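Local structure of exotoxin 6 (Staphylococcus aureus subsp. aureus Mu50, 4ZYS) at residues G29-T33 against F61-D65; F98-H103 against G186-Q190; L133-R138 against Q156-T160. The protein is a superantigen-like exotoxin, built of an OB-fold and a beta-grasp domain, that probably binds host molecules, perhaps sugars. All blocks are in the same frame, centred on the assembly; numbering follows the deposited sequence.

Interaction 1: residues G29-T33 against F61-D65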
loop_
_atom_site.group_PDB
_atom_site.type_symbol
_atom_site.label_atom_id
_atom_site.label_comp_id
_atom_site.label_asym_id
_atom_site.label_seq_id
_atom_site.Cartn_x
_atom_site.Cartn_y
_atom_site.Cartn_z
ATOM N N GLY A 29 -1.884 -15.181 10.631
ATOM C CA GLY A 29 -1.709 -15.691 9.285
ATOM C C GLY A 29 -0.838 -16.934 9.314
ATOM O O GLY A 29 0.055 -17.055 10.156
ATOM N N TYR A 30 -1.115 -17.885 8.427
ATOM C CA TYR A 30 -0.338 -19.114 8.282
ATOM C C TYR A 30 0.418 -19.035 6.988
ATOM O O TYR A 30 -0.172 -19.017 5.925
ATOM C CB TYR A 30 -1.235 -20.369 8.348
ATOM C CG TYR A 30 -1.661 -20.704 9.761
ATOM C CD1 TYR A 30 -2.706 -20.019 10.375
ATOM C CD2 TYR A 30 -0.991 -21.671 10.503
ATOM C CE1 TYR A 30 -3.113 -20.327 11.672
ATOM C CE2 TYR A 30 -1.376 -21.973 11.811
ATOM C CZ TYR A 30 -2.446 -21.302 12.389
ATOM O OH TYR A 30 -2.859 -21.584 13.677
ATOM N N LYS A 31 1.729 -18.931 7.090
ATOM C CA LYS A 31 2.649 -18.810 5.961
ATOM C C LYS A 31 3.012 -20.193 5.417
ATOM O O LYS A 31 3.213 -21.132 6.201
ATOM C CB LYS A 31 3.903 -18.058 6.419
ATOM C CG LYS A 31 4.736 -17.483 5.282
ATOM C CD LYS A 31 6.002 -18.262 5.076
ATOM C CE LYS A 31 6.759 -17.816 3.865
ATOM N NZ LYS A 31 7.919 -18.709 3.623
ATOM N N TYR A 32 3.083 -20.325 4.081
ATOM C CA TYR A 32 3.438 -21.602 3.426
ATOM C C TYR A 32 4.010 -21.351 2.031
ATOM O O TYR A 32 3.947 -20.236 1.516
ATOM C CB TYR A 32 2.227 -22.581 3.345
ATOM C CG TYR A 32 1.027 -22.014 2.605
ATOM C CD1 TYR A 32 0.103 -21.204 3.257
ATOM C CD2 TYR A 32 0.855 -22.232 1.237
ATOM C CE1 TYR A 32 -0.953 -20.617 2.571
ATOM C CE2 TYR A 32 -0.194 -21.635 0.535
ATOM C CZ TYR A 32 -1.118 -20.857 1.218
ATOM O OH TYR A 32 -2.195 -20.272 0.585
ATOM N N THR A 33 4.567 -22.402 1.435
ATOM C CA THR A 33 5.088 -22.392 0.077
ATOM C C THR A 33 4.283 -23.403 -0.719
ATOM O O THR A 33 4.113 -24.544 -0.293
ATOM C CB THR A 33 6.590 -22.658 0.031
ATOM O OG1 THR A 33 7.242 -21.813 0.973
ATOM C CG2 THR A 33 7.169 -22.434 -1.356
ATOM N N PHE A 61 8.530 -13.529 7.176
ATOM C CA PHE A 61 7.642 -14.308 8.026
ATOM C C PHE A 61 8.095 -15.746 8.099
ATOM O O PHE A 61 8.570 -16.307 7.106
ATOM C CB PHE A 61 6.174 -14.193 7.535
ATOM C CG PHE A 61 5.781 -12.741 7.371
ATOM C CD1 PHE A 61 5.429 -11.970 8.477
ATOM C CD2 PHE A 61 5.880 -12.113 6.133
ATOM C CE1 PHE A 61 5.170 -10.597 8.344
ATOM C CE2 PHE A 61 5.642 -10.746 6.006
ATOM C CZ PHE A 61 5.270 -9.999 7.111
ATOM N N LYS A 62 7.958 -16.334 9.298
ATOM C CA LYS A 62 8.297 -17.742 9.540
ATOM C C LYS A 62 7.204 -18.647 8.934
ATOM O O LYS A 62 6.067 -18.204 8.762
ATOM C CB LYS A 62 8.489 -18.028 11.054
ATOM C CG LYS A 62 7.292 -17.673 11.938
ATOM C CD LYS A 62 7.195 -18.599 13.138
ATOM C CE LYS A 62 6.672 -17.907 14.371
ATOM N NZ LYS A 62 6.368 -18.882 15.458
ATOM N N ASP A 63 7.541 -19.899 8.618
ATOM C CA ASP A 63 6.550 -20.831 8.104
ATOM C C ASP A 63 5.600 -21.173 9.247
ATOM O O ASP A 63 5.995 -21.165 10.422
ATOM C CB ASP A 63 7.218 -22.082 7.503
ATOM C CG ASP A 63 7.901 -21.797 6.170
ATOM O OD1 ASP A 63 7.181 -21.695 5.133
ATOM O OD2 ASP A 63 9.155 -21.674 6.155
ATOM N N GLY A 64 4.340 -21.402 8.903
ATOM C CA GLY A 64 3.338 -21.680 9.912
ATOM C C GLY A 64 2.756 -20.412 10.493
ATOM O O GLY A 64 2.701 -19.371 9.819
ATOM N N ASP A 65 2.311 -20.510 11.752
ATOM C CA ASP A 65 1.642 -19.462 12.500
ATOM C C ASP A 65 2.484 -18.204 12.700
ATOM O O ASP A 65 3.549 -18.252 13.321
ATOM C CB ASP A 65 1.216 -20.012 13.882
ATOM C CG ASP A 65 0.416 -19.066 14.779
ATOM O OD1 ASP A 65 0.234 -17.900 14.402
ATOM O OD2 ASP A 65 -0.023 -19.498 15.847
#
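The carbonyl oxygen of Gly-64 accepts the backbone N-H of Lys-31, with N and O 2.9 Å apart, and Tyr-30 CA lies 3.4 Å from that same oxygen in a CA-H...O contact. A second bond runs back from Gly-64 N to Lys-31 O, also 2.9 Å, and both are nearly straight. Lys-31 and Gly-64 are thus an antiparallel hydrogen-bonded pair joining strand 64-67, at the margin of the OB-fold sheet, to strand 27-34. On one face of this sheet, in the non-hydrogen-bonded pair Tyr-30 and Asp-65, the phenol ring lies over its partner, with Asp-65 CA 4.2 Å from the ring centroid in a CH-pi contact. On the other face the Lys-31 chain leaves with CG anti to the backbone N (chi1 -162°) and bends at chi2. Its CB comes to 3.2 Å from Lys-62 O, and the chain then runs on past the carboxylate of Asp-63. NZ makes a weak salt bridge to Asp-63 OD1, 3.4 Å away; its stronger partner is the carboxylate of Asp-38. Two acidic groups near one ammonium would probably favour its charged form, while the paired backbone bonds fix the strand alignment.

Interaction 2: residues F98-H103 against G186-Q190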
loop_
_atom_site.group_PDB
_atom_site.type_symbol
_atom_site.label_atom_id
_atom_site.label_comp_id
_atom_site.label_asym_id
_atom_site.label_seq_id
_atom_site.Cartn_x
_atom_site.Cartn_y
_atom_site.Cartn_z
ATOM N N PHE A 98 3.844 1.319 21.401
ATOM C CA PHE A 98 3.388 1.988 20.180
ATOM C C PHE A 98 1.924 1.701 19.735
ATOM O O PHE A 98 1.592 2.027 18.593
ATOM C CB PHE A 98 4.349 1.616 19.032
ATOM C CG PHE A 98 5.641 2.392 19.077
ATOM C CD1 PHE A 98 5.753 3.619 18.440
ATOM C CD2 PHE A 98 6.751 1.888 19.751
ATOM C CE1 PHE A 98 6.931 4.364 18.530
ATOM C CE2 PHE A 98 7.945 2.621 19.813
ATOM C CZ PHE A 98 8.028 3.856 19.204
ATOM N N ILE A 99 1.046 1.183 20.623
ATOM C CA ILE A 99 -0.359 0.900 20.258
ATOM C C ILE A 99 -1.116 2.212 19.884
ATOM O O ILE A 99 -1.839 2.240 18.885
ATOM C CB ILE A 99 -1.104 0.085 21.379
ATOM C CG1 ILE A 99 -0.497 -1.335 21.583
ATOM C CG2 ILE A 99 -2.624 0.002 21.161
ATOM C CD1 ILE A 99 -0.509 -2.295 20.405
ATOM N N ASP A 100 -0.912 3.286 20.643
ATOM C CA ASP A 100 -1.612 4.547 20.388
ATOM C C ASP A 100 -0.814 5.508 19.484
ATOM O O ASP A 100 -1.185 6.685 19.378
ATOM C CB ASP A 100 -1.939 5.240 21.726
ATOM C CG ASP A 100 -0.736 5.562 22.616
ATOM O OD1 ASP A 100 0.424 5.322 22.172
ATOM O OD2 ASP A 100 -0.953 6.040 23.764
ATOM N N TYR A 101 0.261 5.011 18.837
ATOM C CA TYR A 101 1.170 5.805 18.015
ATOM C C TYR A 101 0.510 6.596 16.857
ATOM O O TYR A 101 -0.260 6.055 16.071
ATOM C CB TYR A 101 2.294 4.924 17.461
ATOM C CG TYR A 101 3.335 5.681 16.677
ATOM C CD1 TYR A 101 4.210 6.562 17.308
ATOM C CD2 TYR A 101 3.454 5.515 15.301
ATOM C CE1 TYR A 101 5.178 7.258 16.587
ATOM C CE2 TYR A 101 4.412 6.206 14.570
ATOM C CZ TYR A 101 5.273 7.078 15.215
ATOM O OH TYR A 101 6.211 7.756 14.484
ATOM N N ILE A 102 0.826 7.903 16.792
ATOM C CA ILE A 102 0.392 8.821 15.729
ATOM C C ILE A 102 1.624 9.586 15.267
ATOM O O ILE A 102 2.394 10.086 16.089
ATOM C CB ILE A 102 -0.786 9.788 16.111
ATOM C CG1 ILE A 102 -1.981 9.009 16.678
ATOM C CG2 ILE A 102 -1.259 10.635 14.884
ATOM C CD1 ILE A 102 -2.594 9.635 17.791
ATOM N N HIS A 103 1.811 9.649 13.949
ATOM C CA HIS A 103 2.901 10.366 13.299
ATOM C C HIS A 103 2.327 11.169 12.154
ATOM O O HIS A 103 1.564 10.626 11.366
ATOM C CB HIS A 103 3.978 9.393 12.809
ATOM C CG HIS A 103 5.213 10.082 12.346
ATOM N ND1 HIS A 103 6.066 10.701 13.240
ATOM C CD2 HIS A 103 5.690 10.249 11.091
ATOM C CE1 HIS A 103 7.040 11.215 12.504
ATOM N NE2 HIS A 103 6.845 10.981 11.204
ATOM N N GLY A 186 7.515 3.638 9.671
ATOM C CA GLY A 186 6.521 4.710 9.736
ATOM C C GLY A 186 6.942 5.868 10.619
ATOM O O GLY A 186 6.540 7.013 10.388
ATOM N N ARG A 187 7.776 5.565 11.637
ATOM C CA ARG A 187 8.321 6.551 12.565
ATOM C C ARG A 187 9.389 7.426 11.901
ATOM O O ARG A 187 9.755 8.456 12.465
ATOM C CB ARG A 187 8.924 5.855 13.789
ATOM C CG ARG A 187 7.960 4.935 14.546
ATOM C CD ARG A 187 8.735 4.069 15.510
ATOM N NE ARG A 187 9.543 3.102 14.776
ATOM C CZ ARG A 187 10.260 2.138 15.336
ATOM N NH1 ARG A 187 10.313 2.022 16.660
ATOM N NH2 ARG A 187 10.931 1.278 14.580
ATOM N N GLN A 188 9.866 7.015 10.701
ATOM C CA GLN A 188 10.936 7.669 9.950
ATOM C C GLN A 188 10.427 8.422 8.691
ATOM O O GLN A 188 11.236 9.051 8.005
ATOM C CB GLN A 188 12.007 6.642 9.555
ATOM C CG GLN A 188 12.780 6.042 10.733
ATOM C CD GLN A 188 13.614 7.054 11.469
ATOM O OE1 GLN A 188 14.411 7.781 10.880
ATOM N NE2 GLN A 188 13.440 7.126 12.781
ATOM N N ILE A 189 9.119 8.382 8.398
ATOM C CA ILE A 189 8.567 9.123 7.243
ATOM C C ILE A 189 8.505 10.624 7.616
ATOM O O ILE A 189 7.826 10.969 8.585
ATOM C CB ILE A 189 7.184 8.567 6.796
ATOM C CG1 ILE A 189 7.287 7.086 6.363
ATOM C CG2 ILE A 189 6.563 9.453 5.692
ATOM C CD1 ILE A 189 5.979 6.318 6.392
ATOM N N GLN A 190 9.235 11.498 6.871
ATOM C CA GLN A 190 9.288 12.938 7.148
ATOM C C GLN A 190 8.340 13.784 6.280
ATOM O O GLN A 190 7.631 14.655 6.805
ATOM C CB GLN A 190 10.721 13.477 6.953
ATOM C CG GLN A 190 11.553 13.480 8.207
ATOM C CD GLN A 190 11.236 14.581 9.181
ATOM O OE1 GLN A 190 10.225 14.536 9.891
ATOM N NE2 GLN A 190 12.165 15.523 9.323
#
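Three aromatic side chains of the connection between the two domains reach the turn 186-188 and the start of strand 189-196, in a partly buried, mixed polar and apolar contact. Its one hydrogen bond across the segments joins His-103 NE2 to Ile-189 O, 2.8 Å apart. The oxygen lies at the edge of the imidazole, almost in its plane, although the bond is bent, with an N-H...O angle of 143°. With CG anti to the backbone N (chi1 -170°) the ring is directed into the turn, where the bond holds it, and the carbonyl oxygen of Arg-187 comes over a face of the ring, 3.9 Å from His-103 CE1.

Phe-98 opens a type I beta turn that ends at Tyr-101, and this brings both rings to the same arginine. The acceptor strand 189-196 is a central strand of the beta-grasp sheet, flanked by 106-111 and 155-161, so the histidine attaches the linker right where that strand begins. Tyr-101 brings its hydroxyl end against the root of Arg-187: OH is 3.1 Å from CA and 3.3 Å from CG, close packing in which no hydrogen bond is involved. Further along the arginine, CD rests 3.5 Å from Phe-98 CE1. The chain bends at chi3 (-69°), and the guanidinium then stands almost perpendicular to the phenyl plane, with Phe-98 CZ at its edge. Any cation-pi attraction is weak at most, since Arg-187 CZ is 5.2 Å from the ring centroid. The charge is answered instead by Asp-185, which forms a salt bridge with NE, and by Glu-126, which forms one with NH1.

Interaction 3: residues L133-R138 against Q156-T160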
loop_
_atom_site.group_PDB
_atom_site.type_symbol
_atom_site.label_atom_id
_atom_site.label_comp_id
_atom_site.label_asym_id
_atom_site.label_seq_id
_atom_site.Cartn_x
_atom_site.Cartn_y
_atom_site.Cartn_z
ATOM N N LEU A 133 0.581 2.815 1.733
ATOM C CA LEU A 133 0.874 4.214 1.439
ATOM C C LEU A 133 0.464 4.538 0.014
ATOM O O LEU A 133 -0.112 5.586 -0.221
ATOM C CB LEU A 133 2.366 4.533 1.661
ATOM C CG LEU A 133 2.807 4.587 3.112
ATOM C CD1 LEU A 133 4.267 4.270 3.247
ATOM C CD2 LEU A 133 2.457 5.922 3.747
ATOM N N ASP A 134 0.731 3.627 -0.923
ATOM C CA ASP A 134 0.397 3.799 -2.342
ATOM C C ASP A 134 -1.116 3.951 -2.521
ATOM O O ASP A 134 -1.551 4.953 -3.082
ATOM C CB ASP A 134 0.937 2.622 -3.170
ATOM C CG ASP A 134 0.513 2.606 -4.620
ATOM O OD1 ASP A 134 0.934 3.516 -5.372
ATOM O OD2 ASP A 134 -0.164 1.649 -5.021
ATOM N N TYR A 135 -1.901 3.030 -1.952
ATOM C CA TYR A 135 -3.343 3.072 -2.064
ATOM C C TYR A 135 -3.938 4.325 -1.433
ATOM O O TYR A 135 -4.770 4.977 -2.066
ATOM C CB TYR A 135 -3.985 1.820 -1.436
ATOM C CG TYR A 135 -5.489 1.797 -1.608
ATOM C CD1 TYR A 135 -6.322 2.437 -0.702
ATOM C CD2 TYR A 135 -6.077 1.111 -2.661
ATOM C CE1 TYR A 135 -7.706 2.433 -0.862
ATOM C CE2 TYR A 135 -7.461 1.103 -2.838
ATOM C CZ TYR A 135 -8.272 1.761 -1.928
ATOM O OH TYR A 135 -9.635 1.771 -2.065
ATOM N N ARG A 136 -3.582 4.608 -0.169
ATOM C CA ARG A 136 -4.157 5.723 0.590
ATOM C C ARG A 136 -3.779 7.089 -0.007
ATOM O O ARG A 136 -4.596 8.014 0.028
ATOM C CB ARG A 136 -3.758 5.652 2.072
ATOM C CG ARG A 136 -4.317 4.432 2.815
ATOM C CD ARG A 136 -5.846 4.499 2.931
ATOM N NE ARG A 136 -6.376 3.441 3.787
ATOM C CZ ARG A 136 -7.632 3.020 3.757
ATOM N NH1 ARG A 136 -8.490 3.523 2.877
ATOM N NH2 ARG A 136 -8.033 2.077 4.583
ATOM N N LEU A 137 -2.578 7.218 -0.573
ATOM C CA LEU A 137 -2.199 8.501 -1.160
ATOM C C LEU A 137 -2.922 8.704 -2.518
ATOM O O LEU A 137 -3.401 9.799 -2.806
ATOM C CB LEU A 137 -0.676 8.626 -1.290
ATOM C CG LEU A 137 0.088 8.746 0.061
ATOM C CD1 LEU A 137 1.559 8.421 -0.113
ATOM C CD2 LEU A 137 -0.122 10.089 0.718
ATOM N N ARG A 138 -3.059 7.634 -3.298
ATOM C CA ARG A 138 -3.772 7.679 -4.572
ATOM C C ARG A 138 -5.266 7.924 -4.313
ATOM O O ARG A 138 -5.851 8.685 -5.056
ATOM C CB ARG A 138 -3.524 6.389 -5.394
ATOM C CG ARG A 138 -2.068 6.277 -5.907
ATOM C CD ARG A 138 -1.971 5.374 -7.107
ATOM N NE ARG A 138 -0.646 4.752 -7.217
ATOM C CZ ARG A 138 -0.098 4.328 -8.354
ATOM N NH1 ARG A 138 -0.731 4.492 -9.506
ATOM N NH2 ARG A 138 1.087 3.736 -8.345
ATOM N N GLN A 156 3.978 11.533 -9.866
ATOM C CA GLN A 156 4.805 10.789 -8.933
ATOM C C GLN A 156 4.428 11.021 -7.488
ATOM O O GLN A 156 4.039 12.135 -7.100
ATOM C CB GLN A 156 6.251 11.297 -9.119
ATOM C CG GLN A 156 7.343 10.293 -8.836
ATOM C CD GLN A 156 8.706 10.897 -9.059
ATOM O OE1 GLN A 156 9.391 11.312 -8.115
ATOM N NE2 GLN A 156 9.147 10.931 -10.309
ATOM N N ILE A 157 4.638 9.981 -6.673
ATOM C CA ILE A 157 4.580 10.040 -5.220
ATOM C C ILE A 157 6.039 10.001 -4.738
ATOM O O ILE A 157 6.768 9.121 -5.174
ATOM C CB ILE A 157 3.719 8.933 -4.555
ATOM C CG1 ILE A 157 2.243 9.083 -4.893
ATOM C CG2 ILE A 157 3.933 8.915 -3.024
ATOM C CD1 ILE A 157 1.460 7.759 -4.759
ATOM N N THR A 158 6.460 10.922 -3.844
ATOM C CA THR A 158 7.815 10.915 -3.291
ATOM C C THR A 158 7.689 10.848 -1.761
ATOM O O THR A 158 7.100 11.733 -1.153
ATOM C CB THR A 158 8.653 12.088 -3.820
ATOM O OG1 THR A 158 8.531 12.130 -5.239
ATOM C CG2 THR A 158 10.123 11.975 -3.459
ATOM N N ILE A 159 8.166 9.741 -1.164
ATOM C CA ILE A 159 8.158 9.528 0.278
ATOM C C ILE A 159 9.600 9.745 0.759
ATOM O O ILE A 159 10.500 9.001 0.372
ATOM C CB ILE A 159 7.535 8.153 0.681
ATOM C CG1 ILE A 159 6.074 8.054 0.137
ATOM C CG2 ILE A 159 7.563 7.959 2.212
ATOM C CD1 ILE A 159 5.467 6.653 0.045
ATOM N N THR A 160 9.825 10.810 1.544
ATOM C CA THR A 160 11.158 11.128 2.040
ATOM C C THR A 160 11.267 10.726 3.520
ATOM O O THR A 160 10.406 11.079 4.331
ATOM C CB THR A 160 11.478 12.610 1.797
ATOM O OG1 THR A 160 11.277 12.894 0.410
ATOM C CG2 THR A 160 12.910 12.973 2.194
#
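Leu-137 reaches from the helix toward the strand between two isoleucines, its CD1 meeting Ile-157 CG2 at 3.8 Å and Ile-159 CD1 at 4.3 Å. The two isoleucines, two positions apart along the strand with Thr-158 between them, both project from the face of strand 156-160 that is turned to the helix, and the leucine methyl fills the hollow between them. One helical turn earlier, Leu-133 presents a second bump. Its CB lies 4.1 Å from Ile-159 CD1, so this isoleucine methyl is itself lodged against both leucines.

Ile-157 makes the reciprocal move. With CG1 anti to the carbonyl carbon (chi1 -66°), its CD1 is carried toward the helix, while CG2 is left for Leu-137. That CD1 settles against the flank of the helix, 4.0 Å from Arg-138 CG, with Leu-137 CB beside it and Asp-134 OD1 a little farther off. The wall it meets there is a salt bridge spanning one helical turn: Arg-138 grips a single oxygen, Asp-134 OD1, side-on with two nitrogens, NE at 2.7 Å and NH2 at 3.0 Å. NH2 meets the syn lone pair of OD1, whereas NE comes from above the carboxylate plane. Tyr-17 of helix 10-17 holds the other oxygen, OD2, and Gln-173 O and Tyr-148 are partners of NH1. These buried charges are therefore satisfied, and the double grip probably favours an ionised carboxylate.

The axes of 133-138 and 156-160 pass 10.5 Å apart, at 123° between their N-to-C directions, in keeping with the oblique packing of a helix on the sheet of a beta-grasp domain. Ile-189 and Ile-192 of strand 189-196 continue the apolar floor beneath Leu-133 and Leu-137, Ile-169 of strand 166-170 extends it past Ile-157, and helix 10-17 packs against Tyr-135 and Arg-138.

From the N terminus, interaction 1 comes first and closes a loop of 27 residues, rich in strand, wholly within the OB-fold region. The chain then completes that region and enters the connection where interaction 2 opens; this contact closes only after 82 residues, at the start of strand 189-196. Interaction 3 is nested inside that long loop and joins helix 130-145 to strand 155-161 of the beta-grasp sheet. Interactions 2 and 3 touch through neighbouring strands, with Gln-190 N 2.8 Å from Thr-160 O and Ile-189 packing on Ile-159 and Leu-133. Interaction 1 stands apart, its centre about 27 Å from that of interaction 2 and about 29 Å from that of interaction 3.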